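Local atomic coordinates of ribosomal-protein-alanine acetyltransferase (PDB entry 5ISV), a protein that probably acetylates the N-terminal alanine of ribosomal protein bS18, using acetyl-CoA as the acetyl donor. Residues A[84-89]-A[116-121]; A[110-115]-A[138-143]. All coordinates share one frame; numbering follows the deposited sequence.

How the interactions relate
Of the elements involved, helix 80-94 comes first along the chain, and interaction 1 joins its middle to the turn that ends helix 109-117, closing a loop that takes in strand 99-105. Interaction 2 starts inside this loop, at residues 110-115, and runs past its end to strand 136-145, closing a second loop that includes strand 121-129. The two closures therefore cross rather than nest, and helix 109-117 serves both. They also touch directly: Leu85 CD1 lies 3.4 Å from Tyr115 CE1, and Asn121 O is probably hydrogen-bonded to Ala143 N at 2.9 Å. Together they join helix 80-94 to the end of helix 109-117, and helix 109-117 to strand 136-145 of the GNAT sheet.

Interaction 1 (A[84-89]-A[116-121]); sequences LLEHLI and ESLGFN
A Schellman motif ends helix 109-117, and just before its glycine it points Leu118 at Leu85 and Glu86 of helix 80-94, the neighbouring helix of the GNAT fold. Gly119 takes a positive phi of 108°, open to a residue with no side chain to strike the carbonyl oxygen before it. Its N bonds back to Glu116 O at 3.0 Å, and Phe120 N probably bonds to Tyr115 O, also at 3.0 Å. Leu118 suits its place because its forked end serves two partners. CD1 meets Leu85 CD1 at 4.0 Å, the side chains crossing at about a right angle, while CD2 comes within 3.8 Å of Glu86 OE2. Its chi1 of -63° carries CG toward helix 80-94, and the fork beyond presents both methyls. One turn after Leu85, the long branch of Ile89 reaches across, bringing CD1 obliquely to the Phe120 ring, 4.4 Å from CE1. The broad apolar side chain of Phe120 can touch helix and strands at once, packing also on Leu100, Leu102 and Leu144. No hydrogen bond crosses between the segments. Cohesion is by dispersion and burial of hydrocarbon, and Glu86, exposed at the margin, meets a methyl by van der Waals contact alone.

Interaction 2 (A[110-115]-A[138-143]); sequences AAIALY and DAIIMA
The Tyr115 ring, the one flat side chain here to meet the opposite segment, receives Met142 SD obliquely, 5.5 Å from its centroid and 68° off the ring normal. This Met-aromatic contact belongs to the helix-on-sheet packing of the GNAT fold. Beyond the two segments the ring meets that of Phe120 at a steep inclination, and the tyrosine side chain also touches Leu102 of strand 99-105. Helix 110-115 runs nearly parallel to strand 138-143, their axes 17° apart and 10.8 Å away at closest. Ile112 and Tyr115, three residues apart, fall on the same side of the helix, facing Ile140 and Met142, which are two apart and so point from the same side of the strand. Tyr115 is probably the catalytic proton donor, and this packing is consistent with its side chain being held in a set position. The methionine sulfur also lies 4.0 Å from Tyr115 CB, and this flexible, unbranched chain can reach from the strand to the root of the tyrosine. Beta-branched isoleucine has fewer rotamers than methionine, and here Ile112 extends its longer arm until CD1 touches Ile140 CG1 at 4.2 Å, the side chains crossing at about a right angle. Met142 bends at its last torsion, chi3 76°, and its CE methyl comes to rest 4.4 Å from Ile112 CG2.

Interaction 1 (A[84-89]-A[116-121])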
ATOM      1  N   LEU A  84      -3.153  -2.288  -8.592  1.00 20.28           N
ATOM      2  CA  LEU A  84      -3.491  -1.245  -7.667  1.00 20.67           C
ATOM      3  C   LEU A  84      -2.209  -0.442  -7.249  1.00 19.78           C
ATOM      4  O   LEU A  84      -2.212   0.795  -7.257  1.00 21.36           O
ATOM      5  CB  LEU A  84      -4.185  -1.891  -6.491  1.00 24.46           C
ATOM      6  CG  LEU A  84      -4.830  -0.962  -5.493  1.00 25.27           C
ATOM      7  CD1 LEU A  84      -5.791   0.030  -6.112  1.00 23.84           C
ATOM      8  CD2 LEU A  84      -5.551  -1.780  -4.413  1.00 24.02           C
ATOM      9  N   LEU A  85      -1.107  -1.146  -7.029  1.00 19.68           N
ATOM     10  CA  LEU A  85       0.163  -0.502  -6.716  1.00 20.63           C
ATOM     11  C   LEU A  85       0.679   0.329  -7.865  1.00 22.08           C
ATOM     12  O   LEU A  85       1.113   1.436  -7.682  1.00 23.78           O
ATOM     13  CB  LEU A  85       1.170  -1.549  -6.346  1.00 22.85           C
ATOM     14  CG  LEU A  85       0.942  -2.106  -4.956  1.00 23.88           C
ATOM     15  CD1 LEU A  85       1.653  -3.451  -4.877  1.00 28.21           C
ATOM     16  CD2 LEU A  85       1.394  -1.155  -3.818  1.00 25.30           C
ATOM     17  N   GLU A  86       0.598  -0.194  -9.089  1.00 22.64           N
ATOM     18  CA  GLU A  86       1.002   0.560 -10.257  1.00 24.25           C
ATOM     19  C   GLU A  86       0.206   1.870 -10.434  1.00 23.01           C
ATOM     20  O   GLU A  86       0.780   2.925 -10.759  1.00 25.75           O
ATOM     21  CB  GLU A  86       0.963  -0.367 -11.515  1.00 25.89           C
ATOM     22  CG  GLU A  86       2.062  -1.469 -11.474  1.00 31.75           C
ATOM     23  CD  GLU A  86       1.960  -2.631 -12.486  1.00 40.68           C
ATOM     24  OE1 GLU A  86       0.867  -2.892 -13.050  1.00 43.25           O
ATOM     25  OE2 GLU A  86       2.995  -3.331 -12.701  1.00 44.72           O
ATOM     26  N   HIS A  87      -1.100   1.786 -10.176  1.00 21.35           N
ATOM     27  CA  HIS A  87      -1.981   2.946 -10.221  1.00 22.29           C
ATOM     28  C   HIS A  87      -1.507   3.993  -9.182  1.00 20.91           C
ATOM     29  O   HIS A  87      -1.364   5.185  -9.501  1.00 23.20           O
ATOM     30  CB  HIS A  87      -3.451   2.531  -9.975  1.00 22.42           C
ATOM     31  CG  HIS A  87      -4.397   3.664 -10.110  1.00 24.98           C
ATOM     32  ND1 HIS A  87      -4.980   4.002 -11.312  1.00 29.47           N
ATOM     33  CD2 HIS A  87      -4.845   4.565  -9.203  1.00 27.71           C
ATOM     34  CE1 HIS A  87      -5.742   5.070 -11.142  1.00 28.82           C
ATOM     35  NE2 HIS A  87      -5.688   5.422  -9.870  1.00 29.54           N
ATOM     36  N   LEU A  88      -1.345   3.545  -7.928  1.00 20.61           N
ATOM     37  CA  LEU A  88      -0.842   4.415  -6.847  1.00 19.38           C
ATOM     38  C   LEU A  88       0.474   5.087  -7.216  1.00 18.85           C
ATOM     39  O   LEU A  88       0.589   6.302  -7.124  1.00 21.07           O
ATOM     40  CB  LEU A  88      -0.738   3.591  -5.574  1.00 19.57           C
ATOM     41  CG  LEU A  88      -0.030   4.294  -4.409  1.00 18.85           C
ATOM     42  CD1 LEU A  88      -0.837   5.527  -3.987  1.00 18.43           C
ATOM     43  CD2 LEU A  88       0.133   3.308  -3.274  1.00 20.22           C
ATOM     44  N   ILE A  89       1.415   4.294  -7.671  1.00 20.26           N
ATOM     45  CA  ILE A  89       2.732   4.792  -8.063  1.00 20.30           C
ATOM     46  C   ILE A  89       2.615   5.849  -9.164  1.00 21.39           C
ATOM     47  O   ILE A  89       3.223   6.929  -9.080  1.00 23.97           O
ATOM     48  CB  ILE A  89       3.694   3.667  -8.427  1.00 21.43           C
ATOM     49  CG1 ILE A  89       3.985   2.782  -7.188  1.00 22.36           C
ATOM     50  CG2 ILE A  89       4.963   4.214  -9.107  1.00 24.05           C
ATOM     51  CD1 ILE A  89       4.595   1.415  -7.418  1.00 22.21           C
ATOM     52  N   GLU A 116      10.141  -5.888  -4.922  1.00 22.08           N
ATOM     53  CA  GLU A 116      11.463  -5.669  -5.520  1.00 24.23           C
ATOM     54  C   GLU A 116      11.306  -5.492  -7.025  1.00 24.50           C
ATOM     55  O   GLU A 116      11.969  -4.655  -7.634  1.00 26.85           O
ATOM     56  CB  GLU A 116      12.373  -6.824  -5.290  1.00 28.26           C
ATOM     57  CG  GLU A 116      12.770  -7.160  -3.890  1.00 31.12           C
ATOM     58  CD  GLU A 116      13.481  -8.517  -3.840  1.00 34.69           C
ATOM     59  OE1 GLU A 116      13.369  -9.385  -4.803  1.00 38.53           O
ATOM     60  OE2 GLU A 116      14.170  -8.710  -2.836  1.00 39.22           O
ATOM     61  N   SER A 117      10.432  -6.288  -7.641  1.00 25.17           N
ATOM     62  CA  SER A 117      10.229  -6.201  -9.108  1.00 25.91           C
ATOM     63  C   SER A 117       9.617  -4.859  -9.539  1.00 25.66           C
ATOM     64  O   SER A 117       9.750  -4.450 -10.705  1.00 28.72           O
ATOM     65  CB  SER A 117       9.393  -7.380  -9.600  1.00 28.29           C
ATOM     66  OG  SER A 117       8.011  -7.154  -9.388  1.00 27.75           O
ATOM     67  N   LEU A 118       8.926  -4.175  -8.613  1.00 24.03           N
ATOM     68  CA  LEU A 118       8.422  -2.840  -8.859  1.00 24.88           C
ATOM     69  C   LEU A 118       9.412  -1.712  -8.601  1.00 23.70           C
ATOM     70  O   LEU A 118       9.078  -0.550  -8.821  1.00 26.66           O
ATOM     71  CB  LEU A 118       7.146  -2.590  -8.049  1.00 22.48           C
ATOM     72  CG  LEU A 118       5.939  -3.460  -8.366  1.00 24.97           C
ATOM     73  CD1 LEU A 118       4.819  -3.243  -7.369  1.00 26.17           C
ATOM     74  CD2 LEU A 118       5.439  -3.190  -9.776  1.00 28.31           C
ATOM     75  N   GLY A 119      10.592  -2.056  -8.112  1.00 24.10           N
ATOM     76  CA  GLY A 119      11.669  -1.080  -7.871  1.00 24.84           C
ATOM     77  C   GLY A 119      11.932  -0.790  -6.420  1.00 24.74           C
ATOM     78  O   GLY A 119      12.815   0.047  -6.119  1.00 24.54           O
ATOM     79  N   PHE A 120      11.203  -1.420  -5.493  1.00 22.58           N
ATOM     80  CA  PHE A 120      11.448  -1.150  -4.043  1.00 21.37           C
ATOM     81  C   PHE A 120      12.801  -1.736  -3.594  1.00 22.12           C
ATOM     82  O   PHE A 120      13.175  -2.810  -4.039  1.00 24.21           O
ATOM     83  CB  PHE A 120      10.347  -1.749  -3.168  1.00 20.86           C
ATOM     84  CG  PHE A 120       9.042  -0.978  -3.163  1.00 18.65           C
ATOM     85  CD1 PHE A 120       8.075  -1.170  -4.163  1.00 19.70           C
ATOM     86  CD2 PHE A 120       8.732  -0.103  -2.113  1.00 20.33           C
ATOM     87  CE1 PHE A 120       6.890  -0.475  -4.107  1.00 20.72           C
ATOM     88  CE2 PHE A 120       7.542   0.577  -2.082  1.00 21.48           C
ATOM     89  CZ  PHE A 120       6.606   0.386  -3.061  1.00 21.45           C
ATOM     90  N   ASN A 121      13.482  -1.026  -2.687  1.00 24.66           N
ATOM     91  CA  ASN A 121      14.751  -1.461  -2.094  1.00 27.98           C
ATOM     92  C   ASN A 121      14.494  -1.608  -0.602  1.00 24.36           C
ATOM     93  O   ASN A 121      13.788  -0.793  -0.042  1.00 27.50           O
ATOM     94  CB  ASN A 121      15.821  -0.385  -2.265  1.00 32.56           C
ATOM     95  CG  ASN A 121      15.924   0.132  -3.687  1.00 34.23           C
ATOM     96  OD1 ASN A 121      16.336  -0.595  -4.582  1.00 40.93           O
ATOM     97  ND2 ASN A 121      15.515   1.385  -3.910  1.00 40.18           N
TER

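Interaction 2 (A[110-115]-A[138-143])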
ATOM      1  N   ALA A 110       6.970 -13.818  -0.916  1.00 23.49           N
ATOM      2  CA  ALA A 110       6.283 -13.539  -2.174  1.00 25.37           C
ATOM      3  C   ALA A 110       5.962 -12.038  -2.379  1.00 24.39           C
ATOM      4  O   ALA A 110       6.176 -11.515  -3.474  1.00 26.68           O
ATOM      5  CB  ALA A 110       5.022 -14.399  -2.251  1.00 27.42           C
ATOM      6  N   ALA A 111       5.436 -11.359  -1.351  1.00 22.93           N
ATOM      7  CA  ALA A 111       5.156  -9.947  -1.458  1.00 23.46           C
ATOM      8  C   ALA A 111       6.476  -9.177  -1.605  1.00 23.24           C
ATOM      9  O   ALA A 111       6.559  -8.289  -2.419  1.00 22.52           O
ATOM     10  CB  ALA A 111       4.346  -9.411  -0.277  1.00 22.90           C
ATOM     11  N   ILE A 112       7.513  -9.564  -0.852  1.00 21.81           N
ATOM     12  CA  ILE A 112       8.837  -8.886  -0.956  1.00 22.89           C
ATOM     13  C   ILE A 112       9.381  -8.970  -2.399  1.00 23.37           C
ATOM     14  O   ILE A 112       9.807  -7.980  -2.983  1.00 25.05           O
ATOM     15  CB  ILE A 112       9.850  -9.415   0.126  1.00 23.05           C
ATOM     16  CG1 ILE A 112       9.351  -9.040   1.521  1.00 23.16           C
ATOM     17  CG2 ILE A 112      11.284  -8.944  -0.165  1.00 24.69           C
ATOM     18  CD1 ILE A 112      10.040  -9.775   2.657  1.00 25.80           C
ATOM     19  N   ALA A 113       9.343 -10.164  -2.978  1.00 26.09           N
ATOM     20  CA  ALA A 113       9.785 -10.389  -4.352  1.00 26.46           C
ATOM     21  C   ALA A 113       9.009  -9.479  -5.341  1.00 26.62           C
ATOM     22  O   ALA A 113       9.602  -8.825  -6.188  1.00 25.69           O
ATOM     23  CB  ALA A 113       9.586 -11.849  -4.677  1.00 27.08           C
ATOM     24  N   LEU A 114       7.686  -9.413  -5.192  1.00 25.09           N
ATOM     25  CA  LEU A 114       6.855  -8.538  -6.016  1.00 24.62           C
ATOM     26  C   LEU A 114       7.285  -7.067  -5.876  1.00 23.03           C
ATOM     27  O   LEU A 114       7.451  -6.359  -6.871  1.00 23.85           O
ATOM     28  CB  LEU A 114       5.374  -8.708  -5.647  1.00 26.82           C
ATOM     29  CG  LEU A 114       4.289  -8.033  -6.479  1.00 33.34           C
ATOM     30  CD1 LEU A 114       2.959  -8.786  -6.360  1.00 34.56           C
ATOM     31  CD2 LEU A 114       4.045  -6.580  -6.176  1.00 31.96           C
ATOM     32  N   TYR A 115       7.462  -6.597  -4.625  1.00 20.56           N
ATOM     33  CA  TYR A 115       7.854  -5.213  -4.394  1.00 19.08           C
ATOM     34  C   TYR A 115       9.215  -4.936  -5.025  1.00 19.67           C
ATOM     35  O   TYR A 115       9.410  -3.871  -5.635  1.00 20.45           O
ATOM     36  CB  TYR A 115       7.791  -4.849  -2.889  1.00 19.65           C
ATOM     37  CG  TYR A 115       6.350  -4.794  -2.338  1.00 21.94           C
ATOM     38  CD1 TYR A 115       5.324  -4.231  -3.043  1.00 30.45           C
ATOM     39  CD2 TYR A 115       6.038  -5.309  -1.065  1.00 21.86           C
ATOM     40  CE1 TYR A 115       4.058  -4.181  -2.515  1.00 33.98           C
ATOM     41  CE2 TYR A 115       4.769  -5.255  -0.532  1.00 22.34           C
ATOM     42  CZ  TYR A 115       3.762  -4.700  -1.280  1.00 24.96           C
ATOM     43  OH  TYR A 115       2.436  -4.631  -0.888  1.00 29.58           O
ATOM     44  N   ASP A 138      10.475 -10.037  12.163  1.00 20.89           N
ATOM     45  CA  ASP A 138      10.991  -8.768  11.719  1.00 21.37           C
ATOM     46  C   ASP A 138      10.035  -8.096  10.740  1.00 20.89           C
ATOM     47  O   ASP A 138       9.249  -8.758  10.008  1.00 22.35           O
ATOM     48  CB  ASP A 138      12.347  -8.936  11.046  1.00 21.52           C
ATOM     49  CG  ASP A 138      13.456  -9.472  11.982  1.00 24.23           C
ATOM     50  OD1 ASP A 138      13.279  -9.615  13.218  1.00 26.24           O
ATOM     51  OD2 ASP A 138      14.519  -9.798  11.426  1.00 30.73           O
ATOM     52  N   ALA A 139      10.103  -6.783  10.718  1.00 20.67           N
ATOM     53  CA  ALA A 139       9.538  -5.936   9.677  1.00 21.78           C
ATOM     54  C   ALA A 139      10.646  -5.517   8.738  1.00 20.79           C
ATOM     55  O   ALA A 139      11.773  -5.262   9.164  1.00 23.71           O
ATOM     56  CB  ALA A 139       8.910  -4.709  10.293  1.00 20.96           C
ATOM     57  N   ILE A 140      10.360  -5.516   7.439  1.00 20.76           N
ATOM     58  CA  ILE A 140      11.282  -4.986   6.448  1.00 22.32           C
ATOM     59  C   ILE A 140      10.673  -3.691   6.007  1.00 20.37           C
ATOM     60  O   ILE A 140       9.506  -3.684   5.557  1.00 20.78           O
ATOM     61  CB  ILE A 140      11.447  -5.908   5.204  1.00 25.42           C
ATOM     62  CG1 ILE A 140      11.757  -7.353   5.605  1.00 29.43           C
ATOM     63  CG2 ILE A 140      12.504  -5.348   4.270  1.00 28.07           C
ATOM     64  CD1 ILE A 140      13.004  -7.536   6.421  1.00 31.08           C
ATOM     65  N   ILE A 141      11.400  -2.604   6.083  1.00 23.35           N
ATOM     66  CA  ILE A 141      10.981  -1.306   5.588  1.00 23.22           C
ATOM     67  C   ILE A 141      11.561  -1.210   4.191  1.00 21.99           C
ATOM     68  O   ILE A 141      12.758  -1.382   3.983  1.00 24.87           O
ATOM     69  CB  ILE A 141      11.497  -0.139   6.465  1.00 25.57           C
ATOM     70  CG1 ILE A 141      10.807  -0.172   7.818  1.00 30.01           C
ATOM     71  CG2 ILE A 141      11.143   1.197   5.836  1.00 25.71           C
ATOM     72  CD1 ILE A 141      10.672  -1.504   8.490  1.00 34.10           C
ATOM     73  N   MET A 142      10.688  -0.970   3.218  1.00 19.31           N
ATOM     74  CA  MET A 142      11.104  -0.798   1.830  1.00 20.94           C
ATOM     75  C   MET A 142      10.769   0.595   1.310  1.00 19.15           C
ATOM     76  O   MET A 142       9.741   1.194   1.693  1.00 21.53           O
ATOM     77  CB  MET A 142      10.479  -1.898   0.949  1.00 21.55           C
ATOM     78  CG  MET A 142      10.616  -3.302   1.523  1.00 23.19           C
ATOM     79  SD  MET A 142      10.091  -4.594   0.387  1.00 24.49           S
ATOM     80  CE  MET A 142      11.488  -4.628  -0.703  1.00 25.34           C
ATOM     81  N   ALA A 143      11.611   1.073   0.396  1.00 19.91           N
ATOM     82  CA  ALA A 143      11.442   2.398  -0.222  1.00 20.96           C
ATOM     83  C   ALA A 143      11.530   2.322  -1.758  1.00 20.54           C
ATOM     84  O   ALA A 143      12.378   1.640  -2.306  1.00 22.51           O
ATOM     85  CB  ALA A 143      12.512   3.366   0.321  1.00 24.17           C
TER